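Local structure of mnemiopsin 1 (Mnemiopsis leidyi, 5VP3) at residues A[6-9]-A[10-13]; A[22-25]-A[26-29]; A[73-76]-A[77-80]; A[142-145]-A[146-149]. The protein probably emits light when calcium binds to its EF-hand loops, as a calcium-regulated photoprotein of a ctenophore. All coordinates share one frame; numbering follows the deposited sequence.

Contact 1 (A[6-9]-A[10-13]); sequences TNNE and SYRY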
loop_
_atom_site.group_PDB
_atom_site.type_symbol
_atom_site.label_atom_id
_atom_site.label_comp_id
_atom_site.label_asym_id
_atom_site.label_seq_id
_atom_site.Cartn_x
_atom_site.Cartn_y
_atom_site.Cartn_z
ATOM N N THR A 6 -17.113 13.985 0.459
ATOM C CA THR A 6 -16.768 15.080 -0.450
ATOM C C THR A 6 -15.274 15.224 -0.681
ATOM O O THR A 6 -14.871 15.873 -1.650
ATOM C CB THR A 6 -17.289 16.429 0.070
ATOM O OG1 THR A 6 -16.525 16.864 1.207
ATOM C CG2 THR A 6 -18.746 16.322 0.449
ATOM N N ASN A 7 -14.445 14.658 0.187
ATOM C CA ASN A 7 -13.010 14.840 0.048
ATOM C C ASN A 7 -12.194 13.565 0.260
ATOM O O ASN A 7 -10.964 13.657 0.316
ATOM C CB ASN A 7 -12.570 15.896 1.037
ATOM C CG ASN A 7 -13.011 15.562 2.438
ATOM O OD1 ASN A 7 -13.078 14.385 2.818
ATOM N ND2 ASN A 7 -13.331 16.591 3.219
ATOM N N ASN A 8 -12.832 12.393 0.380
ATOM C CA ASN A 8 -12.147 11.132 0.620
ATOM C C ASN A 8 -12.872 10.015 -0.122
ATOM O O ASN A 8 -14.051 9.747 0.154
ATOM C CB ASN A 8 -12.095 10.833 2.117
ATOM C CG ASN A 8 -11.412 9.485 2.437
ATOM O OD1 ASN A 8 -12.062 8.418 2.435
ATOM N ND2 ASN A 8 -10.123 9.542 2.741
ATOM N N GLU A 9 -12.176 9.353 -1.023
ATOM C CA GLU A 9 -12.739 8.296 -1.842
ATOM C C GLU A 9 -13.258 7.121 -1.058
ATOM O O GLU A 9 -14.144 6.516 -1.480
ATOM C CB GLU A 9 -11.762 7.775 -2.897
ATOM C CG GLU A 9 -11.747 8.463 -4.235
ATOM C CD GLU A 9 -13.066 8.505 -4.901
ATOM O OE1 GLU A 9 -13.582 7.495 -5.340
ATOM O OE2 GLU A 9 -13.574 9.578 -4.941
ATOM N N SER A 10 -12.678 6.793 0.069
ATOM C CA SER A 10 -13.167 5.638 0.817
ATOM C C SER A 10 -14.489 5.954 1.521
ATOM O O SER A 10 -15.398 5.113 1.543
ATOM C CB SER A 10 -12.112 5.159 1.819
ATOM O OG SER A 10 -11.076 4.405 1.170
ATOM N N TYR A 11 -14.614 7.146 2.124
ATOM C CA TYR A 11 -15.924 7.590 2.615
ATOM C C TYR A 11 -16.926 7.669 1.472
ATOM O O TYR A 11 -18.044 7.147 1.574
ATOM C CB TYR A 11 -15.816 8.947 3.331
ATOM C CG TYR A 11 -15.420 8.798 4.775
ATOM C CD1 TYR A 11 -16.240 8.126 5.680
ATOM C CD2 TYR A 11 -14.218 9.299 5.235
ATOM C CE1 TYR A 11 -15.857 7.963 7.013
ATOM C CE2 TYR A 11 -13.839 9.147 6.549
ATOM C CZ TYR A 11 -14.660 8.493 7.432
ATOM O OH TYR A 11 -14.229 8.376 8.727
ATOM N N ARG A 12 -16.533 8.286 0.352
ATOM C CA ARG A 12 -17.429 8.306 -0.802
ATOM C C ARG A 12 -17.960 6.902 -1.102
ATOM O O ARG A 12 -19.164 6.695 -1.281
ATOM C CB ARG A 12 -16.695 8.882 -2.006
ATOM C CG ARG A 12 -17.552 9.072 -3.254
ATOM C CD ARG A 12 -16.622 9.288 -4.453
ATOM N NE ARG A 12 -17.347 9.332 -5.716
ATOM C CZ ARG A 12 -16.774 9.309 -6.921
ATOM N NH1 ARG A 12 -15.444 9.238 -7.057
ATOM N NH2 ARG A 12 -17.540 9.339 -8.007
ATOM N N TYR A 13 -17.075 5.913 -1.127
ATOM C CA TYR A 13 -17.506 4.586 -1.539
ATOM C C TYR A 13 -18.443 3.965 -0.510
ATOM O O TYR A 13 -19.466 3.374 -0.864
ATOM C CB TYR A 13 -16.288 3.699 -1.764
ATOM C CG TYR A 13 -16.659 2.274 -1.850
ATOM C CD1 TYR A 13 -17.373 1.797 -2.935
ATOM C CD2 TYR A 13 -16.332 1.401 -0.841
ATOM C CE1 TYR A 13 -17.734 0.478 -3.016
ATOM C CE2 TYR A 13 -16.688 0.072 -0.907
ATOM C CZ TYR A 13 -17.389 -0.380 -2.001
ATOM O OH TYR A 13 -17.739 -1.705 -2.084
#
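Asn8 OD1 is gripped by two backbone amides of the helix that begins just after it. Tyr11 N gives the sound bond, 2.9 Å from Asn8 OD1, nearly straight and in the carbonyl plane of the side-chain amide; Ser10 N stands equally near but meets the oxygen at a poor angle, and its bond is weak. The torsion that makes this possible is chi1 of Asn8 (178°), which sets CG opposite the backbone N and brings OD1 to the amides of the first turn. The same oxygen also lies 3.6 Å from Tyr11 CD2, and the amide crosses the phenol ring obliquely, their planes 65° apart. Behind the cap the i to i+4 helical bonding starts at once, with Arg12 N bonded to Asn8 O (2.9 Å) and Tyr13 N to Glu9 O.

On the solvent side Glu9 and Arg12 run side by side. The carboxylate chain bends at chi2 (-56°), which folds OE2 back to Arg12 NH1 at 2.8 Å, a salt bridge made on the syn side of the oxygen and at the edge of the guanidinium, whose chain stays extended. Ser10 OG bonds to His87 O and Tyr11 OH to Glu103 OE2, which fixes the buried side of the turn. Side-chain capping of the first-turn amides by Asn8 is the classical asparagine N-cap, here starting helix 9-16.

Contact 2 (A[22-25]-A[26-29]); sequences KFNV and EDVH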
loop_
_atom_site.group_PDB
_atom_site.type_symbol
_atom_site.label_atom_id
_atom_site.label_comp_id
_atom_site.label_asym_id
_atom_site.label_seq_id
_atom_site.Cartn_x
_atom_site.Cartn_y
_atom_site.Cartn_z
ATOM N N LYS A 22 -18.231 4.472 11.168
ATOM C CA LYS A 22 -17.706 5.680 11.789
ATOM C C LYS A 22 -16.361 5.415 12.431
ATOM O O LYS A 22 -16.161 4.408 13.115
ATOM C CB LYS A 22 -18.669 6.231 12.887
ATOM C CG LYS A 22 -19.868 6.997 12.361
ATOM C CD LYS A 22 -19.427 8.015 11.285
ATOM C CE LYS A 22 -20.413 9.161 11.116
ATOM N NZ LYS A 22 -21.555 8.743 10.261
ATOM N N PHE A 23 -15.468 6.369 12.279
ATOM C CA PHE A 23 -14.138 6.245 12.843
ATOM C C PHE A 23 -14.126 6.509 14.349
ATOM O O PHE A 23 -14.704 7.487 14.833
ATOM C CB PHE A 23 -13.198 7.227 12.135
ATOM C CG PHE A 23 -11.805 7.231 12.694
ATOM C CD1 PHE A 23 -11.045 6.082 12.682
ATOM C CD2 PHE A 23 -11.269 8.378 13.248
ATOM C CE1 PHE A 23 -9.773 6.072 13.204
ATOM C CE2 PHE A 23 -9.989 8.364 13.765
ATOM C CZ PHE A 23 -9.247 7.222 13.734
ATOM N N ASN A 24 -13.425 5.652 15.083
ATOM C CA ASN A 24 -13.161 5.875 16.506
ATOM C C ASN A 24 -11.677 5.670 16.776
ATOM O O ASN A 24 -11.188 4.536 16.732
ATOM C CB ASN A 24 -13.993 4.938 17.371
ATOM C CG ASN A 24 -13.549 4.936 18.819
ATOM O OD1 ASN A 24 -12.937 5.908 19.313
ATOM N ND2 ASN A 24 -13.844 3.830 19.517
ATOM N N VAL A 25 -10.963 6.756 17.096
ATOM C CA VAL A 25 -9.517 6.657 17.266
ATOM C C VAL A 25 -9.147 5.750 18.422
ATOM O O VAL A 25 -8.062 5.154 18.402
ATOM C CB VAL A 25 -8.883 8.055 17.421
ATOM C CG1 VAL A 25 -9.428 8.756 18.632
ATOM C CG2 VAL A 25 -7.339 7.947 17.454
ATOM N N GLU A 26 -10.042 5.586 19.412
ATOM C CA GLU A 26 -9.764 4.692 20.537
ATOM C C GLU A 26 -9.548 3.262 20.091
ATOM O O GLU A 26 -8.970 2.475 20.840
ATOM C CB GLU A 26 -10.913 4.714 21.555
ATOM C CG GLU A 26 -11.137 6.069 22.228
ATOM C CD GLU A 26 -9.906 6.555 23.008
ATOM O OE1 GLU A 26 -9.170 5.691 23.571
ATOM O OE2 GLU A 26 -9.675 7.794 23.024
ATOM N N ASP A 27 -10.017 2.903 18.901
ATOM C CA ASP A 27 -9.873 1.537 18.429
ATOM C C ASP A 27 -8.472 1.226 17.932
ATOM O O ASP A 27 -8.147 0.048 17.752
ATOM C CB ASP A 27 -10.888 1.280 17.307
ATOM C CG ASP A 27 -12.305 1.047 17.840
ATOM O OD1 ASP A 27 -12.465 0.157 18.696
ATOM O OD2 ASP A 27 -13.249 1.753 17.417
ATOM N N VAL A 28 -7.648 2.232 17.665
ATOM C CA VAL A 28 -6.357 2.005 17.025
ATOM C C VAL A 28 -5.319 1.744 18.110
ATOM O O VAL A 28 -5.159 2.551 19.035
ATOM C CB VAL A 28 -5.964 3.208 16.143
ATOM C CG1 VAL A 28 -4.785 2.863 15.275
ATOM C CG2 VAL A 28 -7.125 3.673 15.278
ATOM N N HIS A 29 -4.607 0.616 17.992
ATOM C CA HIS A 29 -3.617 0.198 18.980
ATOM C C HIS A 29 -2.320 1.002 18.841
ATOM O O HIS A 29 -1.975 1.473 17.752
ATOM C CB HIS A 29 -3.292 -1.289 18.832
ATOM C CG HIS A 29 -4.407 -2.207 19.231
ATOM N ND1 HIS A 29 -4.217 -3.562 19.410
ATOM C CD2 HIS A 29 -5.721 -1.971 19.479
ATOM C CE1 HIS A 29 -5.365 -4.120 19.754
ATOM N NE2 HIS A 29 -6.293 -3.178 19.802
HETATM O O HOH W 1 -13.138 2.531 14.319
#
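Asn24 and Glu26 meet through a side-chain to main-chain bond across a tight turn: Asn24 OD1 accepts from Glu26 N at 2.9 Å. The donor nitrogen stands above the carbonyl plane of the side-chain amide, 64° out of it. With CG of Asn24 swung opposite its own backbone N (chi1 168°), the amide folds over the turn, and OD1 also lies 3.2 Å from Glu26 CB. Were Asn24 replaced by alanine, Glu26 N would probably lose its side-chain acceptor and the Asx turn would be left unmade.

Backbone bonds close the turn. Asp27 N reaches Asn24 O and Val28 N reaches Val25 O, each at 3.0 Å and three residues back, the spacing of a 3-10 helix.

A second set of polar groups lies round Asp27. Its carboxylate crosses the Asn24 amide at about a right angle, with Asp27 OD2 3.0 Å from Asn24 ND2. A water bridges Asn24 and Asp27, accepting from Asn24 N and donating to Asp27 OD2, so that carboxylate and backbone are joined on the surface.

Apolar contact is slight: Phe23 CE1 lies 4.1 Å from Val28 CG2, the two side chains crossing near a right angle. Both also lean on helix 101-117, Phe23 against Glu103 and Arg106, and Val28 against Val102 and Arg106. Asn24 bonding to the amide two residues on is an Asx turn, here leading into a short 3-10 turn that carries the loop from helix 9-16 toward helix 30-43.

Contact 3 (A[73-76]-A[77-80]); sequences QVEK and MRAA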
loop_
_atom_site.group_PDB
_atom_site.type_symbol
_atom_site.label_atom_id
_atom_site.label_comp_id
_atom_site.label_asym_id
_atom_site.label_seq_id
_atom_site.Cartn_x
_atom_site.Cartn_y
_atom_site.Cartn_z
ATOM N N GLN A 73 4.509 -2.713 -17.794
ATOM C CA GLN A 73 4.528 -3.081 -16.386
ATOM C C GLN A 73 4.638 -1.852 -15.504
ATOM O O GLN A 73 3.943 -1.738 -14.490
ATOM C CB GLN A 73 5.696 -3.998 -16.125
ATOM C CG GLN A 73 5.254 -5.373 -16.323
ATOM C CD GLN A 73 6.340 -6.257 -16.720
ATOM O OE1 GLN A 73 7.564 -5.934 -16.595
ATOM N NE2 GLN A 73 5.923 -7.380 -17.295
ATOM N N VAL A 74 5.503 -0.914 -15.892
ATOM C CA VAL A 74 5.759 0.265 -15.071
ATOM C C VAL A 74 4.516 1.117 -15.013
ATOM O O VAL A 74 4.158 1.658 -13.951
ATOM C CB VAL A 74 6.963 1.061 -15.626
ATOM C CG1 VAL A 74 7.106 2.415 -14.933
ATOM C CG2 VAL A 74 8.258 0.303 -15.423
ATOM N N GLU A 75 3.804 1.205 -16.140
ATOM C CA GLU A 75 2.592 2.008 -16.191
ATOM C C GLU A 75 1.483 1.370 -15.348
ATOM O O GLU A 75 0.746 2.070 -14.656
ATOM C CB GLU A 75 2.183 2.199 -17.661
ATOM C CG GLU A 75 0.827 2.822 -17.853
ATOM C CD GLU A 75 0.714 4.290 -17.366
ATOM O OE1 GLU A 75 1.742 5.019 -17.143
ATOM O OE2 GLU A 75 -0.447 4.711 -17.214
ATOM N N LYS A 76 1.367 0.046 -15.369
ATOM C CA LYS A 76 0.442 -0.628 -14.452
ATOM C C LYS A 76 0.758 -0.338 -12.985
ATOM O O LYS A 76 -0.163 -0.198 -12.167
ATOM C CB LYS A 76 0.463 -2.143 -14.680
ATOM C CG LYS A 76 -0.231 -2.584 -15.937
ATOM C CD LYS A 76 -1.726 -2.165 -15.958
ATOM C CE LYS A 76 -2.456 -2.604 -17.242
ATOM N NZ LYS A 76 -2.407 -4.094 -17.400
ATOM N N MET A 77 2.046 -0.349 -12.612
ATOM C CA MET A 77 2.433 -0.056 -11.243
ATOM C C MET A 77 2.106 1.382 -10.884
ATOM O O MET A 77 1.588 1.651 -9.789
ATOM C CB MET A 77 3.932 -0.307 -11.049
ATOM C CG MET A 77 4.499 0.330 -9.758
ATOM S SD MET A 77 6.195 -0.129 -9.406
ATOM C CE MET A 77 7.076 0.834 -10.606
ATOM N N ARG A 78 2.449 2.326 -11.774
ATOM C CA ARG A 78 2.098 3.735 -11.568
ATOM C C ARG A 78 0.600 3.884 -11.336
ATOM O O ARG A 78 0.172 4.514 -10.370
ATOM C CB ARG A 78 2.530 4.592 -12.770
ATOM C CG ARG A 78 2.328 6.134 -12.612
ATOM C CD ARG A 78 2.109 6.870 -13.959
ATOM N NE ARG A 78 0.922 6.314 -14.628
ATOM C CZ ARG A 78 -0.347 6.507 -14.235
ATOM N NH1 ARG A 78 -0.629 7.274 -13.195
ATOM N NH2 ARG A 78 -1.352 5.915 -14.884
ATOM N N ALA A 79 -0.213 3.308 -12.230
ATOM C CA ALA A 79 -1.667 3.374 -12.086
ATOM C C ALA A 79 -2.127 2.804 -10.763
ATOM O O ALA A 79 -3.041 3.342 -10.125
ATOM C CB ALA A 79 -2.336 2.591 -13.212
ATOM N N ALA A 80 -1.612 1.623 -10.406
ATOM C CA ALA A 80 -2.045 0.970 -9.170
ATOM C C ALA A 80 -1.693 1.797 -7.945
ATOM O O ALA A 80 -2.497 1.919 -7.017
ATOM C CB ALA A 80 -1.405 -0.402 -9.063
#
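Glu75 and Arg78 form an i to i+3 salt bridge on the surface of the long alpha-helix 71-87. Both carboxylate oxygens are used. Arg78 NE gives to Glu75 OE1 at 2.9 Å, and Arg78 NH2 gives to Glu75 OE2, so the guanidinium grips the acid side-on with two nitrogens. The oxygens lie close to the guanidinium plane, yet the nitrogens approach from above the carboxylate plane, and the two flat groups are turned 34° apart. The bends that allow this lie in both chains: Glu75 turns at chi2 (66°) and Arg78 at chi3 (59°), bringing the ends together as the two chains run side by side, pointing the same way. Two bonds should hold the guanidinium against rotation.

Beneath them the main chain is satisfied in the helical i to i+4 pattern. Met77 N bonds to Gln73 O, Arg78 N to Val74 O, Ala79 N to Glu75 O and Ala80 N to Lys76 O, at 2.8 to 3.0 Å. Further along, Arg78 O accepts from His82 ND1 and Ala79 O is bonded to Thr83 OG1, while Gln73 N bonds to Thr70 OG1 at the helix start. The buried side chain of Met77 packs on Pro60 of helix 53-66 and on Tyr131 of helix 123-135. Met77 CB rests 3.5 Å from Val74 O, the carbonyl oxygen that also receives Arg78 N.

Contact 4 (A[142-145]-A[146-149]); sequences TVDV and EELK. With CD (cadmium ion), chain C.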
loop_
_atom_site.group_PDB
_atom_site.type_symbol
_atom_site.label_atom_id
_atom_site.label_comp_id
_atom_site.label_asym_id
_atom_site.label_seq_id
_atom_site.Cartn_x
_atom_site.Cartn_y
_atom_site.Cartn_z
ATOM N N THR A 142 7.722 -15.261 -11.087
ATOM C CA THR A 142 7.644 -15.314 -9.623
ATOM C C THR A 142 8.564 -14.270 -9.010
ATOM O O THR A 142 9.370 -13.628 -9.686
ATOM C CB THR A 142 8.063 -16.678 -9.063
ATOM O OG1 THR A 142 9.479 -16.841 -9.249
ATOM C CG2 THR A 142 7.325 -17.813 -9.781
ATOM N N VAL A 143 8.464 -14.112 -7.701
ATOM C CA VAL A 143 9.321 -13.182 -6.992
ATOM C C VAL A 143 10.196 -13.969 -6.033
ATOM O O VAL A 143 9.680 -14.654 -5.133
ATOM C CB VAL A 143 8.482 -12.120 -6.275
ATOM C CG1 VAL A 143 9.358 -11.180 -5.472
ATOM C CG2 VAL A 143 7.656 -11.353 -7.316
ATOM N N ASP A 144 11.522 -13.886 -6.223
ATOM C CA ASP A 144 12.446 -14.595 -5.329
ATOM C C ASP A 144 13.034 -13.615 -4.319
ATOM O O ASP A 144 12.697 -12.429 -4.325
ATOM C CB ASP A 144 13.507 -15.352 -6.149
ATOM C CG ASP A 144 14.578 -14.456 -6.759
ATOM O OD1 ASP A 144 14.535 -13.218 -6.585
ATOM O OD2 ASP A 144 15.485 -15.039 -7.400
ATOM N N VAL A 145 13.871 -14.106 -3.380
ATOM C CA VAL A 145 14.189 -13.254 -2.231
ATOM C C VAL A 145 14.995 -12.052 -2.669
ATOM O O VAL A 145 14.835 -10.963 -2.100
ATOM C CB VAL A 145 14.926 -13.991 -1.090
ATOM C CG1 VAL A 145 14.116 -15.099 -0.553
ATOM C CG2 VAL A 145 16.257 -14.494 -1.540
ATOM N N GLU A 146 15.899 -12.228 -3.639
ATOM C CA GLU A 146 16.663 -11.078 -4.148
ATOM C C GLU A 146 15.726 -10.064 -4.792
ATOM O O GLU A 146 15.841 -8.854 -4.560
ATOM C CB GLU A 146 17.733 -11.529 -5.151
ATOM C CG GLU A 146 18.983 -12.183 -4.550
ATOM C CD GLU A 146 19.698 -11.332 -3.500
ATOM O OE1 GLU A 146 19.578 -10.092 -3.525
ATOM O OE2 GLU A 146 20.380 -11.910 -2.629
ATOM N N GLU A 147 14.749 -10.540 -5.569
ATOM C CA GLU A 147 13.763 -9.603 -6.098
ATOM C C GLU A 147 13.048 -8.855 -4.984
ATOM O O GLU A 147 12.754 -7.663 -5.139
ATOM C CB GLU A 147 12.815 -10.348 -7.044
ATOM C CG GLU A 147 13.565 -10.732 -8.334
ATOM C CD GLU A 147 12.792 -11.660 -9.272
ATOM O OE1 GLU A 147 13.113 -11.729 -10.466
ATOM O OE2 GLU A 147 11.876 -12.355 -8.834
ATOM N N LEU A 148 12.810 -9.492 -3.829
ATOM C CA LEU A 148 12.102 -8.768 -2.769
ATOM C C LEU A 148 13.032 -7.795 -2.049
ATOM O O LEU A 148 12.604 -6.706 -1.651
ATOM C CB LEU A 148 11.478 -9.727 -1.754
ATOM C CG LEU A 148 10.663 -9.041 -0.658
ATOM C CD1 LEU A 148 9.360 -8.414 -1.252
ATOM C CD2 LEU A 148 10.351 -10.000 0.483
ATOM N N LYS A 149 14.301 -8.179 -1.883
ATOM C CA LYS A 149 15.303 -7.278 -1.327
ATOM C C LYS A 149 15.396 -5.989 -2.145
ATOM O O LYS A 149 15.530 -4.893 -1.591
ATOM C CB LYS A 149 16.673 -7.977 -1.284
ATOM C CG LYS A 149 16.852 -9.040 -0.177
ATOM C CD LYS A 149 18.065 -9.956 -0.462
ATOM C CE LYS A 149 19.389 -9.375 0.025
ATOM N NZ LYS A 149 20.529 -10.254 -0.352
HETATM CD CD CD C . 11.549 -13.600 -10.631
HETATM O O HOH W 2 13.056 -15.496 -9.433
#
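The end of an EF-hand loop and the first turn of the helix that leaves it meet here round a cadmium ion, which presumably occupies a calcium site. Glu147 binds it in bidentate fashion, OE2 at 2.2 Å and OE1 at 2.4 Å, and Thr142 O adds a backbone ligand. A water contributes more loosely at 2.7 Å, and Asp136 and Asp140 complete the site. Beyond CG the Glu147 chain is extended (chi2 171°), which carries its carboxylate back to the loop; OE1 also accepts from Asp138 N.

Asp144 and Glu147 form a capping box. Glu147 N gives to Asp144 OD1 at 2.9 Å, while Asp144 N returns a bond to Glu147 OE2 at 3.0 Å on its anti side. A leucine in place of Asp144 would probably leave Glu147 N without its side-chain cap, breaking one half of the capping box. Toward helix 161-169, Lys149 NZ forms a salt bridge with Glu146 OE2 and bonds to Tyr163 OH.

Around this turn, Val143 pairs its backbone with Leu177 and packs on Tyr132 and Leu135 of helix 123-135, while Val145 and Leu148 lean on helix 161-169.

Overall arrangement
Contacts 1 to 4 follow one another along the chain, none nested within another. Contacts 1 and 2 touch, Tyr11 OH packing on Phe23 CB at 3.7 Å, the centres of the two contacts being about 18 Å apart, and both rest on helix 101-117. Contact 3 lies on helix 71-87, its centre about 19 Å from that of contact 4; helix 123-135 packs against both. Contacts 1 and 4 are about 35 Å apart between centres, on opposite sides of the chain's centre, as are contacts 2 and 4. The N-terminal helix start and loop thus sit far from the metal-binding EF-hand of contact 4 in this mainly helical protein.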